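AimR transcriptional regulator (Bacillus phage phi3T, PDB 5ZVV) activates transcription of the phage aimX locus as a dimer, apparently favouring lysis over lysogeny until the arbitrium peptide binds and inactivates it. Local coordinates at residues L16-A24 and L50-P58. Sequence-based numbering, arbitrary orientation.
Sequences LAARLAKLA and LKIVKNLFP
Leu20 of helix 14-24 packs between Ile52 and Leu56 of helix 47-56. The axes of segments 16-24 and 50-56 come within 9.9 Å and run roughly antiparallel, at 148°. The tight part centres on the buried Leu20 and Ile52. Leu20 splits its branches. Leu20 CD1 lies 3.9 Å from Leu56 CD1. Leu20 CD2 sits 3.8 Å from Ile52 CD1. With chi1 at -59° and chi2 at -56°, Ile52 CD1 comes to 3.4 Å from Leu20 O. That carbonyl already accepts the backbone bond from Ala24 N. Ala24 CB touches the same Ile52 methyl at 4.0 Å. Leu16 CD2 reaches Leu56 CD1 at 4.0 Å. Cys10 of helix 2-11 also touches Leu20.

Leu23, Lys51 and Asn55 form the looser, exposed margin. Leu20 CD2 lies 3.3 Å from Asn55 OD1, with no hydrogen bond. Leu23 runs past Ile52 in the opposite direction, with its CD2 4.2 Å from Ile52 CD1. Lys51 starts toward the facing helix, but its amine leads away. No hydrogen bond joins the segments.

Other faces of the pair are covered by helix 29-36, which touches Ala17, Ala21 and Ala24, and helix 61-69, which touches Leu50 and Val53. The contact is apolar helix-helix packing in a small N-terminal helical bundle, probably the helix-turn-helix-type DNA-binding region of AimR.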
loop_
_atom_site.group_PDB
_atom_site.type_symbol
_atom_site.label_atom_id
_atom_site.label_comp_id
_atom_site.label_asym_id
_atom_site.label_seq_id
_atom_site.Cartn_x
_atom_site.Cartn_y
_atom_site.Cartn_z
ATOM N N LEU A 16 -31.842 19.297 37.972
ATOM C CA LEU A 16 -30.595 18.705 37.500
ATOM C C LEU A 16 -30.397 17.311 38.079
ATOM O O LEU A 16 -29.971 16.391 37.368
ATOM C CB LEU A 16 -29.414 19.606 37.858
ATOM C CG LEU A 16 -28.021 19.092 37.488
ATOM C CD1 LEU A 16 -27.844 19.049 35.978
ATOM C CD2 LEU A 16 -26.942 19.942 38.140
ATOM N N ALA A 17 -30.700 17.135 39.368
ATOM C CA ALA A 17 -30.600 15.814 39.978
ATOM C C ALA A 17 -31.554 14.830 39.314
ATOM O O ALA A 17 -31.202 13.666 39.089
ATOM C CB ALA A 17 -30.882 15.904 41.477
ATOM N N ALA A 18 -32.764 15.286 38.979
ATOM C CA ALA A 18 -33.741 14.409 38.344
ATOM C C ALA A 18 -33.322 14.042 36.927
ATOM O O ALA A 18 -33.444 12.881 36.521
ATOM C CB ALA A 18 -35.117 15.073 38.342
ATOM N N ARG A 19 -32.818 15.014 36.159
ATOM C CA ARG A 19 -32.463 14.731 34.772
ATOM C C ARG A 19 -31.182 13.909 34.673
ATOM O O ARG A 19 -31.048 13.087 33.759
ATOM C CB ARG A 19 -32.336 16.033 33.976
ATOM C CG ARG A 19 -31.146 16.907 34.340
ATOM C CD ARG A 19 -31.030 18.101 33.399
ATOM N NE ARG A 19 -32.106 19.070 33.602
ATOM C CZ ARG A 19 -31.964 20.223 34.248
ATOM N NH1 ARG A 19 -33.001 21.038 34.386
ATOM N NH2 ARG A 19 -30.786 20.566 34.751
ATOM N N LEU A 20 -30.239 14.106 35.598
ATOM C CA LEU A 20 -29.022 13.298 35.601
ATOM C C LEU A 20 -29.291 11.894 36.126
ATOM O O LEU A 20 -28.735 10.918 35.607
ATOM C CB LEU A 20 -27.936 13.980 36.433
ATOM C CG LEU A 20 -27.086 15.024 35.704
ATOM C CD1 LEU A 20 -26.089 15.668 36.655
ATOM C CD2 LEU A 20 -26.371 14.380 34.530
ATOM N N ALA A 21 -30.130 11.776 37.158
ATOM C CA ALA A 21 -30.550 10.457 37.618
ATOM C C ALA A 21 -31.278 9.701 36.513
ATOM O O ALA A 21 -31.040 8.507 36.302
ATOM C CB ALA A 21 -31.437 10.591 38.854
ATOM N N LYS A 22 -32.166 10.392 35.790
ATOM C CA LYS A 22 -32.865 9.782 34.664
ATOM C C LYS A 22 -31.894 9.392 33.556
ATOM O O LYS A 22 -32.052 8.342 32.922
ATOM C CB LYS A 22 -33.927 10.748 34.135
ATOM C CG LYS A 22 -34.392 10.486 32.711
ATOM C CD LYS A 22 -35.673 9.673 32.680
ATOM C CE LYS A 22 -36.424 9.897 31.375
ATOM N NZ LYS A 22 -35.557 9.671 30.183
ATOM N N LEU A 23 -30.882 10.229 33.308
ATOM C CA LEU A 23 -29.874 9.894 32.309
ATOM C C LEU A 23 -29.088 8.654 32.711
ATOM O O LEU A 23 -28.706 7.853 31.850
ATOM C CB LEU A 23 -28.934 11.079 32.096
ATOM C CG LEU A 23 -27.780 10.881 31.111
ATOM C CD1 LEU A 23 -28.305 10.501 29.736
ATOM C CD2 LEU A 23 -26.918 12.135 31.033
ATOM N N ALA A 24 -28.840 8.473 34.006
ATOM C CA ALA A 24 -28.160 7.278 34.488
ATOM C C ALA A 24 -29.095 6.086 34.651
ATOM O O ALA A 24 -28.620 4.986 34.958
ATOM C CB ALA A 24 -27.462 7.568 35.820
ATOM N N LEU A 50 -19.428 7.889 32.785
ATOM C CA LEU A 50 -18.793 8.790 31.829
ATOM C C LEU A 50 -19.808 9.750 31.227
ATOM O O LEU A 50 -19.497 10.926 30.995
ATOM C CB LEU A 50 -18.084 7.992 30.735
ATOM C CG LEU A 50 -16.873 7.163 31.171
ATOM C CD1 LEU A 50 -16.282 6.409 29.994
ATOM C CD2 LEU A 50 -15.821 8.046 31.825
ATOM N N LYS A 51 -21.034 9.273 30.977
ATOM C CA LYS A 51 -22.088 10.174 30.515
ATOM C C LYS A 51 -22.381 11.259 31.548
ATOM O O LYS A 51 -22.535 12.437 31.198
ATOM C CB LYS A 51 -23.358 9.382 30.195
ATOM C CG LYS A 51 -23.229 8.397 29.040
ATOM C CD LYS A 51 -24.566 7.718 28.746
ATOM C CE LYS A 51 -24.448 6.672 27.640
ATOM N NZ LYS A 51 -23.739 5.440 28.088
ATOM N N ILE A 52 -22.454 10.879 32.828
ATOM C CA ILE A 52 -22.742 11.852 33.880
ATOM C C ILE A 52 -21.622 12.883 33.978
ATOM O O ILE A 52 -21.871 14.090 34.078
ATOM C CB ILE A 52 -22.964 11.137 35.225
ATOM C CG1 ILE A 52 -24.122 10.140 35.123
ATOM C CG2 ILE A 52 -23.216 12.149 36.333
ATOM C CD1 ILE A 52 -25.427 10.752 34.656
ATOM N N VAL A 53 -20.370 12.420 33.949
ATOM C CA VAL A 53 -19.230 13.320 34.086
ATOM C C VAL A 53 -19.149 14.266 32.898
ATOM O O VAL A 53 -18.883 15.463 33.060
ATOM C CB VAL A 53 -17.934 12.508 34.255
ATOM C CG1 VAL A 53 -16.722 13.429 34.258
ATOM C CG2 VAL A 53 -17.986 11.694 35.533
ATOM N N LYS A 54 -19.378 13.753 31.688
ATOM C CA LYS A 54 -19.344 14.613 30.512
ATOM C C LYS A 54 -20.478 15.631 30.547
ATOM O O LYS A 54 -20.305 16.774 30.111
ATOM C CB LYS A 54 -19.407 13.767 29.239
ATOM C CG LYS A 54 -18.515 14.270 28.107
ATOM C CD LYS A 54 -19.117 15.479 27.403
ATOM C CE LYS A 54 -18.137 16.094 26.408
ATOM N NZ LYS A 54 -17.021 16.827 27.083
ATOM N N ASN A 55 -21.642 15.240 31.074
ATOM C CA ASN A 55 -22.750 16.186 31.161
ATOM C C ASN A 55 -22.491 17.257 32.215
ATOM O O ASN A 55 -22.870 18.419 32.034
ATOM C CB ASN A 55 -24.053 15.449 31.467
ATOM C CG ASN A 55 -25.234 16.393 31.617
ATOM O OD1 ASN A 55 -25.479 16.935 32.697
ATOM N ND2 ASN A 55 -25.973 16.594 30.532
ATOM N N LEU A 56 -21.841 16.890 33.319
ATOM C CA LEU A 56 -21.742 17.768 34.479
ATOM C C LEU A 56 -20.489 18.640 34.450
ATOM O O LEU A 56 -20.562 19.844 34.713
ATOM C CB LEU A 56 -21.783 16.930 35.760
ATOM C CG LEU A 56 -22.162 17.638 37.059
ATOM C CD1 LEU A 56 -23.434 18.451 36.870
ATOM C CD2 LEU A 56 -22.344 16.614 38.167
ATOM N N PHE A 57 -19.334 18.052 34.134
ATOM C CA PHE A 57 -18.056 18.758 34.127
ATOM C C PHE A 57 -17.409 18.623 32.749
ATOM O O PHE A 57 -16.410 17.911 32.588
ATOM C CB PHE A 57 -17.125 18.217 35.211
ATOM C CG PHE A 57 -17.793 18.018 36.543
ATOM C CD1 PHE A 57 -18.079 19.101 37.360
ATOM C CD2 PHE A 57 -18.121 16.748 36.984
ATOM C CE1 PHE A 57 -18.688 18.919 38.588
ATOM C CE2 PHE A 57 -18.729 16.559 38.212
ATOM C CZ PHE A 57 -19.013 17.646 39.014
ATOM N N PRO A 58 -17.951 19.307 31.736
ATOM C CA PRO A 58 -17.409 19.132 30.377
ATOM C C PRO A 58 -16.011 19.694 30.195
ATOM O O PRO A 58 -15.236 19.139 29.406
ATOM C CB PRO A 58 -18.431 19.868 29.500
ATOM C CG PRO A 58 -19.014 20.898 30.402
ATOM C CD PRO A 58 -19.071 20.262 31.765
#